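Local coordinates for protein beta-ketoacyl synthase (Pseudomonas aeruginosa, PDB 4CW4) that starts fatty acid biosynthesis by condensing acetyl-CoA with malonyl-ACP to give acetoacetyl-ACP, acting as a homodimeric beta-ketoacyl synthase, at residues Leu9-Gly14 against Ala383-Ala388; Val307-Asn312 against Tyr369-Asp374; Leu377-Gly382 against Ala569-Lys574. All blocks are in the same frame, centred on the assembly; numbering follows the deposited sequence.

Contact 1: residues Leu9-Gly14 against Ala383-Ala388; sequences LPVIVG and ADIHGA
The imidazole of H386 turns an edge to the backbone of V13 and G14 on strand 10-19: CD2 lies 3.6 Å from V13 C, with that carbon in the ring plane and G14 N close to it, while I12 O approaches the ring obliquely. F15 adds an edge-to-face contact to the same ring. This is an antiparallel pairing in the sheet core of the thiolase-like fold. On its other edge strand 10-19 pairs with strand 366-374, and there V13 and G14 both face V371 in a classic beta bulge. Two backbone bonds join the segments: I12 N gives its hydrogen to G387 O at 2.9 Å, and H386 N reaches I12 O at 2.8 Å, almost straight and nearly along the C=O axis. G387 N, by contrast, is buried without a partner.

Small and branched residues pack between the backbones. With no side chain, G387 lets the CG1 arm of I12 lie over its carbonyl, and the short methyl of A388 fits 4.1 Å from L9 CD2, beside helix 552-563. V13 has CG1 anti to its carbonyl carbon (chi1 -55°), which sets that methyl 3.6 Å from A383 CB, next to M373. In the loop before strand 387-394 polar groups take over. D384 makes a salt bridge to R579 and accepts I385 N through OD1, and a water bridges the backbones, donating to V13 O and accepting from D384 N, 2.8 Å from each.

Contact 2: residues Val307-Asn312 against Tyr369-Asp374; sequences VVIVGN and YVVLMD
Y369 reaches across to G311, and its side chain can be followed outward from the strand. Its CB stands 4.0 Å from V310 O. At chi1 -69° CG is anti to the carbonyl carbon, which swings the ring over the neighbouring strand and brings CG near I309 CG2. That methyl is closer still to Y369 CD1, at 3.7 Å, the two side chains meeting at a slant. Y369 CD1 then comes to 3.4 Å from G311 CA, and CE1 continues along the same glycine. The ring lies directly against the glycine backbone, on the side of the sheet where G311 carries no side chain, which is why glycine suits the position. CZ passes N312 N and O, and the buried OH is hydrogen-bonded to the hydroxyls of S195 and S226, which fix the far end of the ring.

The two strands form a regular antiparallel ladder, part of the layered alpha/beta architecture of thiolase-like condensing enzymes. V308 and L372 form one hydrogen-bonded pair, V310 and V370 the next, each with two N-H...O bonds; L372 N to V308 O, 2.8 Å, is almost straight and in the carbonyl plane. Beta-branched residues suit these extended backbones. On one face V310 CG2 packs 3.9 Å from L372 CD1, and helix 288-301 lies against V310. On the other, V307 CG2 meets M373 CG at 4.3 Å, with helix 210-215 against both residues. At the end near the active site the CB of N312 points away from strand 369-374, and ND2 donates to G227 O; the side chain lies about 10 Å from that of C286, the inferred active-site cysteine. At the opposite end D374 caps the following helix, its OD1 accepting L377 N, while OD2 forms a salt bridge with R306.

Contact 3: residues Leu377-Gly382 against Ala569-Lys574; sequences LALRLG and AAYVEK
The ammonium group of K574 has two partners at the end of helix 377-381. NZ donates to R380 O at 2.8 Å, from 18° out of the carbonyl plane, and to a water 3.0 Å from NZ. That water in turn gives a hydrogen to L379 O at 2.8 Å, so one lysine serves two carbonyls of the last helical turn. Its reach comes from an extended chain beyond CG, which carries CD and CE past R380 O.

The helix closes in a Schellman motif at G382, whose positive phi (69°) suits glycine. K574 CB lies 3.7 Å from G382 CA, a close approach that suits the bare glycine backbone. Y571 points into the same corner. Its CD1 edge faces L379 O, 3.4 Å away and near the ring plane, CE1 approaches A378 O, and L379 CD1 rests 3.7 Å from Y571 CB, the two side chains slanting past each other. The phenol OH reaches beyond the helix to bond A383 O, while F568 packs edge-to-face on the ring. Thus helix 565-590 docks across the end of helix 375-381, the short axes 61° apart. Carbonyls at a helix C-terminus carry partial negative charge, so the lysine's positive charge would probably be stabilised there, and the edge of Y571 would probably suit the electron-rich L379 O.

Contacts 1 and 2 have centres about 9 Å apart and share a sheet, in which strand 366-374 lies between strands 10-19 and 307-314, and strand 387-394 joins strand 10-19 on its other side. V13 N bonds V371 O, tying the two contacts directly. Contact 3 lies farther out, its centre about 12 Å from that of contact 1 and 19 Å from that of contact 2. Strand 366-374, helix 375-381 and strand 387-394 follow one another, so 369-388 runs through all three contacts. The N-terminal strand thus inserts between two strands of the ketosynthase region, while late helix 565-590 packs outside, near the loop at A383.

Contact 1: residues Leu9-Gly14 against Ala383-Ala388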
loop_
_atom_site.group_PDB
_atom_site.type_symbol
_atom_site.label_atom_id
_atom_site.label_comp_id
_atom_site.label_asym_id
_atom_site.label_seq_id
_atom_site.Cartn_x
_atom_site.Cartn_y
_atom_site.Cartn_z
ATOM N N LEU A 9 15.019 16.391 -15.895
ATOM C CA LEU A 9 14.256 15.429 -16.707
ATOM C C LEU A 9 14.532 14.006 -16.244
ATOM O O LEU A 9 15.678 13.612 -16.182
ATOM C CB LEU A 9 14.662 15.530 -18.184
ATOM C CG LEU A 9 13.967 14.573 -19.163
ATOM C CD1 LEU A 9 12.495 14.915 -19.315
ATOM C CD2 LEU A 9 14.643 14.568 -20.535
ATOM N N PRO A 10 13.484 13.234 -15.910
ATOM C CA PRO A 10 13.730 11.835 -15.543
ATOM C C PRO A 10 14.046 10.959 -16.759
ATOM O O PRO A 10 13.209 10.804 -17.668
ATOM C CB PRO A 10 12.387 11.402 -14.919
ATOM C CG PRO A 10 11.710 12.685 -14.523
ATOM C CD PRO A 10 12.089 13.614 -15.627
ATOM N N VAL A 11 15.241 10.384 -16.779
ATOM C CA VAL A 11 15.614 9.497 -17.874
ATOM C C VAL A 11 15.752 8.072 -17.352
ATOM O O VAL A 11 16.178 7.853 -16.216
ATOM C CB VAL A 11 16.882 9.960 -18.615
ATOM C CG1 VAL A 11 16.644 11.307 -19.258
ATOM C CG2 VAL A 11 18.087 10.022 -17.729
ATOM N N ILE A 12 15.356 7.114 -18.193
ATOM C CA ILE A 12 15.423 5.702 -17.869
ATOM C C ILE A 12 16.805 5.184 -18.244
ATOM O O ILE A 12 17.136 5.127 -19.428
ATOM C CB ILE A 12 14.342 4.888 -18.613
ATOM C CG1 ILE A 12 12.936 5.426 -18.325
ATOM C CG2 ILE A 12 14.472 3.398 -18.247
ATOM C CD1 ILE A 12 11.884 4.883 -19.259
ATOM N N VAL A 13 17.615 4.849 -17.241
ATOM C CA VAL A 13 18.997 4.434 -17.470
ATOM C C VAL A 13 19.200 2.926 -17.317
ATOM O O VAL A 13 20.283 2.406 -17.612
ATOM C CB VAL A 13 19.995 5.194 -16.556
ATOM C CG1 VAL A 13 19.825 6.708 -16.730
ATOM C CG2 VAL A 13 19.838 4.789 -15.091
ATOM N N GLY A 14 18.155 2.216 -16.896
ATOM C CA GLY A 14 18.221 0.772 -16.765
ATOM C C GLY A 14 16.826 0.229 -16.566
ATOM O O GLY A 14 15.923 0.972 -16.203
ATOM N N ALA A 383 25.451 7.356 -18.328
ATOM C CA ALA A 383 24.344 6.400 -18.260
ATOM C C ALA A 383 23.613 6.361 -19.592
ATOM O O ALA A 383 23.416 7.396 -20.247
ATOM C CB ALA A 383 23.370 6.803 -17.176
ATOM N N ASP A 384 23.226 5.168 -20.007
ATOM C CA ASP A 384 22.471 5.028 -21.224
ATOM C C ASP A 384 21.071 5.595 -21.019
ATOM O O ASP A 384 20.604 5.784 -19.892
ATOM C CB ASP A 384 22.396 3.538 -21.645
ATOM C CG ASP A 384 22.274 3.338 -23.151
ATOM O OD1 ASP A 384 21.986 4.300 -23.897
ATOM O OD2 ASP A 384 22.466 2.191 -23.597
ATOM N N ILE A 385 20.396 5.860 -22.129
ATOM C CA ILE A 385 19.042 6.377 -22.095
ATOM C C ILE A 385 18.139 5.478 -22.919
ATOM O O ILE A 385 18.307 5.352 -24.127
ATOM C CB ILE A 385 18.990 7.838 -22.595
ATOM C CG1 ILE A 385 19.713 8.744 -21.584
ATOM C CG2 ILE A 385 17.544 8.306 -22.763
ATOM C CD1 ILE A 385 19.982 10.156 -22.085
ATOM N N HIS A 386 17.195 4.839 -22.230
ATOM C CA HIS A 386 16.245 3.933 -22.857
ATOM C C HIS A 386 14.909 4.611 -23.116
ATOM O O HIS A 386 14.025 4.043 -23.749
ATOM C CB HIS A 386 16.092 2.679 -22.001
ATOM C CG HIS A 386 17.388 1.981 -21.758
ATOM N ND1 HIS A 386 18.010 1.234 -22.729
ATOM C CD2 HIS A 386 18.202 1.940 -20.674
ATOM C CE1 HIS A 386 19.150 0.758 -22.258
ATOM N NE2 HIS A 386 19.292 1.166 -21.012
ATOM N N GLY A 387 14.781 5.836 -22.611
ATOM C CA GLY A 387 13.582 6.630 -22.735
ATOM C C GLY A 387 13.592 7.706 -21.658
ATOM O O GLY A 387 14.516 7.769 -20.848
ATOM N N ALA A 388 12.554 8.528 -21.625
ATOM C CA ALA A 388 12.361 9.511 -20.552
ATOM C C ALA A 388 10.895 9.504 -20.148
ATOM O O ALA A 388 10.024 9.189 -20.954
ATOM C CB ALA A 388 12.771 10.901 -21.002
HETATM O O HOH W 1 22.904 3.223 -17.970
#

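Contact 2: residues Val307-Asn312 against Tyr369-Asp374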
loop_
_atom_site.group_PDB
_atom_site.type_symbol
_atom_site.label_atom_id
_atom_site.label_comp_id
_atom_site.label_asym_id
_atom_site.label_seq_id
_atom_site.Cartn_x
_atom_site.Cartn_y
_atom_site.Cartn_z
ATOM N N VAL A 307 18.433 9.503 -8.114
ATOM C CA VAL A 307 18.416 8.131 -8.614
ATOM C C VAL A 307 17.209 7.471 -8.010
ATOM O O VAL A 307 17.061 7.474 -6.786
ATOM C CB VAL A 307 19.673 7.336 -8.204
ATOM C CG1 VAL A 307 19.642 5.922 -8.792
ATOM C CG2 VAL A 307 20.919 8.082 -8.649
ATOM N N VAL A 308 16.338 6.930 -8.855
ATOM C CA VAL A 308 15.101 6.349 -8.375
ATOM C C VAL A 308 14.883 4.971 -8.988
ATOM O O VAL A 308 14.904 4.808 -10.206
ATOM C CB VAL A 308 13.863 7.220 -8.712
ATOM C CG1 VAL A 308 12.607 6.593 -8.095
ATOM C CG2 VAL A 308 14.040 8.649 -8.238
ATOM N N ILE A 309 14.663 3.982 -8.129
ATOM C CA ILE A 309 14.297 2.644 -8.588
ATOM C C ILE A 309 12.795 2.558 -8.395
ATOM O O ILE A 309 12.303 2.706 -7.273
ATOM C CB ILE A 309 15.011 1.541 -7.800
ATOM C CG1 ILE A 309 16.512 1.457 -8.182
ATOM C CG2 ILE A 309 14.380 0.176 -8.099
ATOM C CD1 ILE A 309 17.361 2.676 -7.832
ATOM N N VAL A 310 12.067 2.373 -9.491
ATOM C CA VAL A 310 10.608 2.318 -9.452
ATOM C C VAL A 310 10.136 1.006 -10.047
ATOM O O VAL A 310 10.560 0.630 -11.133
ATOM C CB VAL A 310 9.967 3.438 -10.305
ATOM C CG1 VAL A 310 8.459 3.473 -10.088
ATOM C CG2 VAL A 310 10.576 4.809 -10.014
ATOM N N GLY A 311 9.252 0.308 -9.359
ATOM C CA GLY A 311 8.743 -0.932 -9.909
ATOM C C GLY A 311 7.695 -1.550 -9.009
ATOM O O GLY A 311 7.080 -0.859 -8.186
ATOM N N ASN A 312 7.499 -2.854 -9.154
ATOM C CA ASN A 312 6.520 -3.590 -8.362
ATOM C C ASN A 312 6.841 -5.074 -8.453
ATOM O O ASN A 312 7.593 -5.520 -9.332
ATOM C CB ASN A 312 5.101 -3.341 -8.887
ATOM C CG ASN A 312 4.497 -2.042 -8.397
ATOM O OD1 ASN A 312 4.307 -1.096 -9.166
ATOM N ND2 ASN A 312 4.183 -1.988 -7.118
ATOM N N TYR A 369 11.377 -3.509 -12.692
ATOM C CA TYR A 369 11.942 -2.255 -12.199
ATOM C C TYR A 369 12.518 -1.418 -13.333
ATOM O O TYR A 369 13.096 -1.949 -14.279
ATOM C CB TYR A 369 13.031 -2.511 -11.131
ATOM C CG TYR A 369 12.405 -3.044 -9.898
ATOM C CD1 TYR A 369 11.757 -2.190 -9.023
ATOM C CD2 TYR A 369 12.378 -4.411 -9.642
ATOM C CE1 TYR A 369 11.110 -2.678 -7.918
ATOM C CE2 TYR A 369 11.735 -4.904 -8.549
ATOM C CZ TYR A 369 11.100 -4.044 -7.691
ATOM O OH TYR A 369 10.425 -4.512 -6.579
ATOM N N VAL A 370 12.364 -0.103 -13.214
ATOM C CA VAL A 370 13.136 0.820 -14.033
ATOM C C VAL A 370 14.027 1.630 -13.107
ATOM O O VAL A 370 13.678 1.883 -11.939
ATOM C CB VAL A 370 12.261 1.782 -14.885
ATOM C CG1 VAL A 370 11.463 0.988 -15.940
ATOM C CG2 VAL A 370 11.357 2.647 -14.017
ATOM N N VAL A 371 15.179 2.023 -13.627
ATOM C CA VAL A 371 16.106 2.882 -12.900
ATOM C C VAL A 371 16.063 4.236 -13.571
ATOM O O VAL A 371 16.345 4.337 -14.754
ATOM C CB VAL A 371 17.537 2.335 -12.920
ATOM C CG1 VAL A 371 18.446 3.186 -12.048
ATOM C CG2 VAL A 371 17.572 0.889 -12.481
ATOM N N LEU A 372 15.679 5.264 -12.823
ATOM C CA LEU A 372 15.625 6.629 -13.319
ATOM C C LEU A 372 16.769 7.437 -12.736
ATOM O O LEU A 372 17.153 7.255 -11.573
ATOM C CB LEU A 372 14.317 7.316 -12.904
ATOM C CG LEU A 372 13.022 6.572 -13.217
ATOM C CD1 LEU A 372 11.818 7.368 -12.730
ATOM C CD2 LEU A 372 12.929 6.291 -14.728
ATOM N N MET A 373 17.287 8.357 -13.543
ATOM C CA MET A 373 18.187 9.382 -13.039
ATOM C C MET A 373 17.762 10.719 -13.582
ATOM O O MET A 373 17.165 10.782 -14.639
ATOM C CB MET A 373 19.623 9.136 -13.493
ATOM C CG MET A 373 20.294 7.953 -12.876
ATOM S SD MET A 373 21.989 7.781 -13.467
ATOM C CE MET A 373 22.473 6.367 -12.457
ATOM N N ASP A 374 18.095 11.791 -12.878
ATOM C CA ASP A 374 17.994 13.098 -13.504
ATOM C C ASP A 374 18.988 13.211 -14.662
ATOM O O ASP A 374 20.014 12.532 -14.708
ATOM C CB ASP A 374 18.191 14.233 -12.500
ATOM C CG ASP A 374 19.603 14.334 -11.981
ATOM O OD1 ASP A 374 20.447 15.039 -12.610
ATOM O OD2 ASP A 374 19.866 13.727 -10.927
#

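Contact 3: residues Leu377-Gly382 against Ala569-Lys574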
loop_
_atom_site.group_PDB
_atom_site.type_symbol
_atom_site.label_atom_id
_atom_site.label_comp_id
_atom_site.label_asym_id
_atom_site.label_seq_id
_atom_site.Cartn_x
_atom_site.Cartn_y
_atom_site.Cartn_z
ATOM N N LEU A 377 22.834 14.049 -13.843
ATOM C CA LEU A 377 23.590 12.923 -13.320
ATOM C C LEU A 377 23.834 11.879 -14.422
ATOM O O LEU A 377 24.923 11.306 -14.517
ATOM C CB LEU A 377 22.847 12.286 -12.132
ATOM C CG LEU A 377 23.570 11.108 -11.485
ATOM C CD1 LEU A 377 24.889 11.544 -10.848
ATOM C CD2 LEU A 377 22.673 10.394 -10.490
ATOM N N ALA A 378 22.819 11.600 -15.236
ATOM C CA ALA A 378 22.977 10.650 -16.342
ATOM C C ALA A 378 24.114 11.098 -17.266
ATOM O O ALA A 378 24.956 10.304 -17.660
ATOM C CB ALA A 378 21.679 10.507 -17.112
ATOM N N LEU A 379 24.127 12.385 -17.563
ATOM C CA LEU A 379 25.146 12.979 -18.425
ATOM C C LEU A 379 26.535 12.776 -17.813
ATOM O O LEU A 379 27.475 12.343 -18.479
ATOM C CB LEU A 379 24.859 14.479 -18.597
ATOM C CG LEU A 379 25.615 15.212 -19.708
ATOM C CD1 LEU A 379 24.938 14.963 -21.068
ATOM C CD2 LEU A 379 25.717 16.707 -19.398
ATOM N N ARG A 380 26.642 13.096 -16.526
ATOM C CA ARG A 380 27.890 12.966 -15.790
ATOM C C ARG A 380 28.442 11.534 -15.788
ATOM O O ARG A 380 29.646 11.335 -15.910
ATOM C CB ARG A 380 27.715 13.453 -14.340
ATOM C CG ARG A 380 29.031 13.616 -13.618
ATOM C CD ARG A 380 28.909 13.632 -12.111
ATOM N NE ARG A 380 27.845 14.492 -11.627
ATOM C CZ ARG A 380 27.337 14.416 -10.399
ATOM N NH1 ARG A 380 27.808 13.536 -9.527
ATOM N NH2 ARG A 380 26.356 15.223 -10.042
ATOM N N LEU A 381 27.561 10.547 -15.662
ATOM C CA LEU A 381 27.987 9.164 -15.474
ATOM C C LEU A 381 28.076 8.384 -16.763
ATOM O O LEU A 381 28.536 7.246 -16.753
ATOM C CB LEU A 381 27.032 8.413 -14.552
ATOM C CG LEU A 381 26.897 8.952 -13.134
ATOM C CD1 LEU A 381 25.961 8.047 -12.334
ATOM C CD2 LEU A 381 28.248 9.079 -12.461
ATOM N N GLY A 382 27.653 8.979 -17.874
ATOM C CA GLY A 382 27.601 8.228 -19.117
ATOM C C GLY A 382 26.508 7.149 -19.106
ATOM O O GLY A 382 26.636 6.120 -19.794
ATOM N N ALA A 569 29.171 15.431 -26.067
ATOM C CA ALA A 569 30.243 14.600 -26.614
ATOM C C ALA A 569 31.008 13.875 -25.516
ATOM O O ALA A 569 31.365 12.705 -25.672
ATOM C CB ALA A 569 31.194 15.438 -27.462
ATOM N N ALA A 570 31.261 14.554 -24.396
ATOM C CA ALA A 570 31.952 13.903 -23.283
ATOM C C ALA A 570 31.111 12.750 -22.732
ATOM O O ALA A 570 31.624 11.688 -22.408
ATOM C CB ALA A 570 32.287 14.916 -22.180
ATOM N N TYR A 571 29.813 12.980 -22.636
ATOM C CA TYR A 571 28.844 11.954 -22.239
ATOM C C TYR A 571 28.877 10.750 -23.184
ATOM O O TYR A 571 28.926 9.603 -22.744
ATOM C CB TYR A 571 27.457 12.576 -22.207
ATOM C CG TYR A 571 26.309 11.601 -22.243
ATOM C CD1 TYR A 571 26.013 10.797 -21.149
ATOM C CD2 TYR A 571 25.521 11.482 -23.365
ATOM C CE1 TYR A 571 24.956 9.907 -21.184
ATOM C CE2 TYR A 571 24.476 10.599 -23.412
ATOM C CZ TYR A 571 24.196 9.812 -22.314
ATOM O OH TYR A 571 23.137 8.946 -22.375
ATOM N N VAL A 572 28.905 11.013 -24.484
ATOM C CA VAL A 572 28.933 9.925 -25.468
ATOM C C VAL A 572 30.149 9.032 -25.271
ATOM O O VAL A 572 30.046 7.801 -25.352
ATOM C CB VAL A 572 28.892 10.474 -26.908
ATOM C CG1 VAL A 572 29.334 9.423 -27.944
ATOM C CG2 VAL A 572 27.489 10.955 -27.217
ATOM N N GLU A 573 31.299 9.642 -25.002
ATOM C CA GLU A 573 32.493 8.846 -24.757
ATOM C C GLU A 573 32.336 7.928 -23.534
ATOM O O GLU A 573 32.681 6.748 -23.596
ATOM C CB GLU A 573 33.718 9.737 -24.592
ATOM C CG GLU A 573 34.122 10.463 -25.856
ATOM C CD GLU A 573 34.284 9.538 -27.031
ATOM O OE1 GLU A 573 35.316 8.840 -27.054
ATOM O OE2 GLU A 573 33.379 9.479 -27.902
ATOM N N LYS A 574 31.856 8.467 -22.415
ATOM C CA LYS A 574 31.675 7.651 -21.212
ATOM C C LYS A 574 30.633 6.570 -21.461
ATOM O O LYS A 574 30.772 5.437 -20.993
ATOM C CB LYS A 574 31.218 8.509 -20.035
ATOM C CG LYS A 574 32.271 9.451 -19.492
ATOM C CD LYS A 574 31.729 10.237 -18.319
ATOM C CE LYS A 574 32.654 11.366 -17.919
ATOM N NZ LYS A 574 31.954 12.375 -17.049
HETATM O O HOH W 2 30.083 13.167 -19.198
#